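Local atomic coordinates of TetR family transcriptional regulator (Mycobacterium smegmatis, PDB entry 5XS9), a protein that probably binds operator DNA as a dimeric TetR-type regulator and probably controls the transcription of biotin-related genes. Residues Ile15-Gly20 and Leu87-Gly92; Tyr138-Phe143 and Phe176-Leu181. All coordinates share one frame; numbering follows the deposited sequence.

Contact 1 comes first along the chain and closes before contact 2 opens; their centres lie 22 Å apart, and their nearest atoms, about 6 Å apart, do not touch. In contact 1 the end of helix 5-19, from the TetR-family helix-turn-helix region, meets the loop that joins helix 71-87 to helix 92-101. Contact 2 is a buried contact in the C-terminal part, where helix 129-155 runs beside helix 170-186 at the junction with the second subunit. Helices 71-87 and 129-155 border both sites. Read together, contact 1 ties the probable DNA-binding region to the C-terminal helical body, while contact 2 belongs to the helical core through which the two subunits pair.

Contact 1: Ile15-Gly20 and Leu87-Gly92; sequences ILDDHG and LSHTDG
D17 and H89 make the main polar grip. The D17 carboxylate lies nearly coplanar with the imidazole, 13° between planes, and meets it at the ring edge. H89 ND1 donates to both oxygens, on their syn lone pairs: it lies 3.0 Å from D17 OD2 along the straighter path (N-H...O 153°), and equally near D17 OD1 with a more bent one (141°). With its CG beside the backbone N and anti to the carbonyl carbon, D17 swings its carboxylate across to the loop. OD1 also receives a weak bond from T90 N.

A second bond uses the helix backbone. T90 OG1 donates to D17 O over 2.7 Å, in the carbonyl plane and on a lone pair, so D17 is held at both its side chain and its carbonyl.

Van der Waals packing accompanies these bonds. The methyl end of L16 packs on the T90 carbonyl oxygen (CD1 to O 3.1 Å), and its CD2 reaches H89 CB at 4.1 Å; nearby, T90 CG2 rests on G20 CA. I58 of helix 47-58 touches both L16 and H89.

D91 OD2 passes 3.4 Å from G20 CA and accepts a hydrogen bond from I21 N, just beyond the helix end. The ND1-H shared by both oxygens would favour an ionised D17, and together with the T90 hydroxyl it ties the end of helix 5-19 to the loop.

Contact 2: Tyr138-Phe143 and Phe176-Leu181; sequences YYVLGF and FGLQLL
Y139 OH carries the polar end of this contact: it hydrogen-bonds F174 O, about one turn before G177 on helix 170-186, and it sits 3.3 Å from G177 CA. The hydroxyl thus reaches the backbone of the facing helix at a glycine, with its oxygen set directly against the main chain.

The Y139 side chain bridges two nearly antiparallel helices, whose local axes approach to 10.7 Å with 163° between their directions. CG anti to the backbone N (chi1 163°) sends the ring across that gap. G177 O lies over one ring face, and Y139 CZ comes within 3.7 Å of G177 CA.

Two leucines pack farther back along the ring. L181 CD1 approaches obliquely, 3.8 Å from Y139 CD2 and equally near Y139 CB, while L178 crosses the tyrosine at about a right angle and brings CD2 to 3.9 Å from Y139 CE2. L178 CD2 also grazes V140 CG2 at 4.5 Å, and C79 of helix 71-87 packs against both L178 and V140.

The second subunit is close at hand: its T135 packs on Y139 and its L181 on L181, as befits the helical dimer interface of TetR-family proteins. No hydrogen bond links the two segments, which meet by packing alone; the phenol's buried polar end is satisfied by the main-chain carbonyl of F174, and that bond would hold it against the helix 170-186 backbone.

Contact 1: Ile15-Gly20 and Leu87-Gly92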
loop_
_atom_site.group_PDB
_atom_site.type_symbol
_atom_site.label_atom_id
_atom_site.label_comp_id
_atom_site.label_asym_id
_atom_site.label_seq_id
_atom_site.Cartn_x
_atom_site.Cartn_y
_atom_site.Cartn_z
ATOM N N ILE A 15 6.704 -15.461 14.876
ATOM C CA ILE A 15 5.708 -16.132 14.045
ATOM C C ILE A 15 5.566 -15.374 12.701
ATOM O O ILE A 15 5.510 -15.967 11.613
ATOM C CB ILE A 15 4.351 -16.212 14.776
ATOM C CG1 ILE A 15 4.471 -17.180 15.961
ATOM C CG2 ILE A 15 3.236 -16.696 13.858
ATOM C CD1 ILE A 15 3.407 -17.021 17.019
ATOM N N LEU A 16 5.487 -14.058 12.799
ATOM C CA LEU A 16 5.414 -13.200 11.636
ATOM C C LEU A 16 6.578 -13.437 10.738
ATOM O O LEU A 16 6.380 -13.693 9.559
ATOM C CB LEU A 16 5.326 -11.726 12.053
ATOM C CG LEU A 16 5.430 -10.767 10.852
ATOM C CD1 LEU A 16 4.105 -10.676 10.130
ATOM C CD2 LEU A 16 5.824 -9.413 11.357
ATOM N N ASP A 17 7.792 -13.342 11.282
ATOM C CA ASP A 17 9.007 -13.573 10.476
ATOM C C ASP A 17 9.030 -14.935 9.839
ATOM O O ASP A 17 9.218 -15.043 8.649
ATOM C CB ASP A 17 10.300 -13.304 11.314
ATOM C CG ASP A 17 10.469 -11.815 11.623
ATOM O OD1 ASP A 17 9.993 -11.040 10.782
ATOM O OD2 ASP A 17 11.020 -11.381 12.666
ATOM N N ASP A 18 8.827 -15.964 10.640
ATOM C CA ASP A 18 8.875 -17.363 10.153
ATOM C C ASP A 18 7.726 -17.775 9.246
ATOM O O ASP A 18 7.904 -18.574 8.327
ATOM C CB ASP A 18 8.935 -18.328 11.354
ATOM C CG ASP A 18 10.212 -18.194 12.153
ATOM O OD1 ASP A 18 11.186 -17.603 11.689
ATOM O OD2 ASP A 18 10.225 -18.652 13.300
ATOM N N HIS A 19 6.536 -17.247 9.480
ATOM C CA HIS A 19 5.376 -17.814 8.813
ATOM C C HIS A 19 4.485 -16.866 8.092
ATOM O O HIS A 19 3.584 -17.329 7.429
ATOM C CB HIS A 19 4.526 -18.586 9.846
ATOM C CG HIS A 19 5.260 -19.719 10.476
ATOM N ND1 HIS A 19 5.716 -20.795 9.747
ATOM C CD2 HIS A 19 5.667 -19.923 11.751
ATOM C CE1 HIS A 19 6.359 -21.622 10.548
ATOM N NE2 HIS A 19 6.356 -21.107 11.764
ATOM N N GLY A 20 4.673 -15.552 8.244
ATOM C CA GLY A 20 3.861 -14.607 7.549
ATOM C C GLY A 20 2.685 -14.103 8.349
ATOM O O GLY A 20 2.253 -14.693 9.330
ATOM N N LEU A 87 11.139 -3.607 5.867
ATOM C CA LEU A 87 11.772 -4.691 5.103
ATOM C C LEU A 87 12.458 -5.771 5.954
ATOM O O LEU A 87 12.759 -6.822 5.454
ATOM C CB LEU A 87 12.779 -4.137 4.113
ATOM C CG LEU A 87 12.113 -3.386 2.968
ATOM C CD1 LEU A 87 13.238 -2.843 2.098
ATOM C CD2 LEU A 87 11.149 -4.230 2.155
ATOM N N SER A 88 12.643 -5.479 7.213
ATOM C CA SER A 88 13.341 -6.337 8.181
ATOM C C SER A 88 12.483 -7.450 8.670
ATOM O O SER A 88 13.014 -8.307 9.317
ATOM C CB SER A 88 13.791 -5.490 9.422
ATOM O OG SER A 88 14.779 -4.652 8.958
ATOM N N HIS A 89 11.149 -7.389 8.487
ATOM C CA HIS A 89 10.264 -8.451 8.871
ATOM C C HIS A 89 9.361 -8.856 7.747
ATOM O O HIS A 89 8.930 -8.002 6.994
ATOM C CB HIS A 89 9.431 -8.003 10.050
ATOM C CG HIS A 89 10.276 -7.581 11.203
ATOM N ND1 HIS A 89 10.807 -8.484 12.099
ATOM C CD2 HIS A 89 10.797 -6.369 11.529
ATOM C CE1 HIS A 89 11.574 -7.846 12.967
ATOM N NE2 HIS A 89 11.607 -6.568 12.623
ATOM N N THR A 90 9.110 -10.168 7.620
ATOM C CA THR A 90 8.127 -10.701 6.702
ATOM C C THR A 90 6.733 -9.996 6.863
ATOM O O THR A 90 6.180 -9.850 7.957
ATOM C CB THR A 90 7.905 -12.193 6.956
ATOM O OG1 THR A 90 9.174 -12.858 7.018
ATOM C CG2 THR A 90 7.005 -12.881 5.808
ATOM N N ASP A 91 6.224 -9.513 5.749
ATOM C CA ASP A 91 4.906 -8.844 5.653
ATOM C C ASP A 91 4.865 -7.553 6.511
ATOM O O ASP A 91 3.818 -7.035 6.853
ATOM C CB ASP A 91 3.816 -9.770 5.973
ATOM C CG ASP A 91 3.702 -10.926 4.972
ATOM O OD1 ASP A 91 3.876 -10.771 3.740
ATOM O OD2 ASP A 91 3.336 -11.968 5.453
ATOM N N GLY A 92 6.035 -7.002 6.781
ATOM C CA GLY A 92 6.130 -5.850 7.704
ATOM C C GLY A 92 5.439 -4.593 7.196
ATOM O O GLY A 92 4.740 -3.928 7.956
#

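Contact 2: Tyr138-Phe143 and Phe176-Leu181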
loop_
_atom_site.group_PDB
_atom_site.type_symbol
_atom_site.label_atom_id
_atom_site.label_comp_id
_atom_site.label_asym_id
_atom_site.label_seq_id
_atom_site.Cartn_x
_atom_site.Cartn_y
_atom_site.Cartn_z
ATOM N N TYR A 138 1.931 7.472 2.881
ATOM C CA TYR A 138 1.259 6.638 1.940
ATOM C C TYR A 138 2.175 6.208 0.814
ATOM O O TYR A 138 2.096 5.054 0.359
ATOM C CB TYR A 138 0.012 7.296 1.394
ATOM C CG TYR A 138 -1.045 7.554 2.418
ATOM C CD1 TYR A 138 -1.394 6.600 3.341
ATOM C CD2 TYR A 138 -1.763 8.761 2.412
ATOM C CE1 TYR A 138 -2.351 6.872 4.274
ATOM C CE2 TYR A 138 -2.770 9.008 3.309
ATOM C CZ TYR A 138 -3.081 8.054 4.215
ATOM O OH TYR A 138 -4.071 8.278 5.174
ATOM N N TYR A 139 2.991 7.109 0.341
ATOM C CA TYR A 139 3.993 6.712 -0.646
ATOM C C TYR A 139 4.930 5.581 -0.133
ATOM O O TYR A 139 5.176 4.561 -0.826
ATOM C CB TYR A 139 4.810 7.892 -1.143
ATOM C CG TYR A 139 6.100 7.487 -1.841
ATOM C CD1 TYR A 139 6.075 6.859 -3.065
ATOM C CD2 TYR A 139 7.337 7.581 -1.197
ATOM C CE1 TYR A 139 7.241 6.462 -3.699
ATOM C CE2 TYR A 139 8.500 7.137 -1.807
ATOM C CZ TYR A 139 8.461 6.574 -3.072
ATOM O OH TYR A 139 9.624 6.156 -3.763
ATOM N N VAL A 140 5.428 5.766 1.063
ATOM C CA VAL A 140 6.428 4.824 1.603
ATOM C C VAL A 140 5.762 3.452 1.828
ATOM O O VAL A 140 6.307 2.395 1.508
ATOM C CB VAL A 140 7.009 5.296 2.934
ATOM C CG1 VAL A 140 7.844 4.145 3.577
ATOM C CG2 VAL A 140 7.801 6.543 2.754
ATOM N N LEU A 141 4.552 3.456 2.336
ATOM C CA LEU A 141 3.828 2.221 2.481
ATOM C C LEU A 141 3.405 1.518 1.198
ATOM O O LEU A 141 3.516 0.276 1.093
ATOM C CB LEU A 141 2.617 2.383 3.461
ATOM C CG LEU A 141 2.915 2.841 4.865
ATOM C CD1 LEU A 141 1.562 3.163 5.521
ATOM C CD2 LEU A 141 3.706 1.812 5.613
ATOM N N GLY A 142 2.920 2.250 0.214
ATOM C CA GLY A 142 2.570 1.648 -1.094
ATOM C C GLY A 142 3.830 1.089 -1.775
ATOM O O GLY A 142 3.854 -0.035 -2.299
ATOM N N PHE A 143 4.882 1.863 -1.733
ATOM C CA PHE A 143 6.163 1.453 -2.342
ATOM C C PHE A 143 6.633 0.160 -1.722
ATOM O O PHE A 143 6.935 -0.790 -2.425
ATOM C CB PHE A 143 7.222 2.518 -2.183
ATOM C CG PHE A 143 8.553 2.175 -2.809
ATOM C CD1 PHE A 143 8.874 2.686 -4.059
ATOM C CD2 PHE A 143 9.420 1.320 -2.191
ATOM C CE1 PHE A 143 10.057 2.413 -4.680
ATOM C CE2 PHE A 143 10.653 1.003 -2.813
ATOM C CZ PHE A 143 10.976 1.586 -4.038
ATOM N N PHE A 176 14.055 8.210 -5.585
ATOM C CA PHE A 176 13.561 9.056 -6.673
ATOM C C PHE A 176 12.130 9.559 -6.296
ATOM O O PHE A 176 11.876 10.735 -6.417
ATOM C CB PHE A 176 13.454 8.279 -8.005
ATOM C CG PHE A 176 12.953 9.111 -9.124
ATOM C CD1 PHE A 176 13.833 9.841 -9.902
ATOM C CD2 PHE A 176 11.564 9.241 -9.354
ATOM C CE1 PHE A 176 13.363 10.684 -10.886
ATOM C CE2 PHE A 176 11.122 10.059 -10.358
ATOM C CZ PHE A 176 11.998 10.798 -11.100
ATOM N N GLY A 177 11.296 8.692 -5.754
ATOM C CA GLY A 177 9.911 9.074 -5.350
ATOM C C GLY A 177 9.937 10.004 -4.163
ATOM O O GLY A 177 9.181 10.946 -4.091
ATOM N N LEU A 178 10.808 9.744 -3.210
ATOM C CA LEU A 178 10.987 10.639 -2.099
ATOM C C LEU A 178 11.417 12.042 -2.540
ATOM O O LEU A 178 10.921 13.075 -2.078
ATOM C CB LEU A 178 12.045 10.118 -1.128
ATOM C CG LEU A 178 11.643 9.080 -0.097
ATOM C CD1 LEU A 178 12.757 8.937 0.940
ATOM C CD2 LEU A 178 10.364 9.507 0.611
ATOM N N GLN A 179 12.312 12.092 -3.474
ATOM C CA GLN A 179 12.702 13.365 -4.028
ATOM C C GLN A 179 11.615 14.144 -4.734
ATOM O O GLN A 179 11.582 15.369 -4.642
ATOM C CB GLN A 179 13.938 13.210 -4.935
ATOM C CG GLN A 179 14.638 14.507 -5.294
ATOM C CD GLN A 179 15.099 15.334 -4.062
ATOM O OE1 GLN A 179 15.616 14.804 -3.072
ATOM N NE2 GLN A 179 14.849 16.638 -4.113
ATOM N N LEU A 180 10.751 13.486 -5.468
ATOM C CA LEU A 180 9.581 14.140 -6.033
ATOM C C LEU A 180 8.724 14.726 -4.954
ATOM O O LEU A 180 8.248 15.842 -5.111
ATOM C CB LEU A 180 8.653 13.187 -6.794
ATOM C CG LEU A 180 9.061 12.707 -8.167
ATOM C CD1 LEU A 180 7.993 11.754 -8.675
ATOM C CD2 LEU A 180 9.203 13.881 -9.121
ATOM N N LEU A 181 8.502 13.966 -3.871
ATOM C CA LEU A 181 7.728 14.519 -2.779
ATOM C C LEU A 181 8.371 15.730 -2.128
ATOM O O LEU A 181 7.710 16.679 -1.806
ATOM C CB LEU A 181 7.485 13.445 -1.719
ATOM C CG LEU A 181 6.481 12.392 -2.137
ATOM C CD1 LEU A 181 6.598 11.263 -1.144
ATOM C CD2 LEU A 181 5.095 13.025 -2.143
#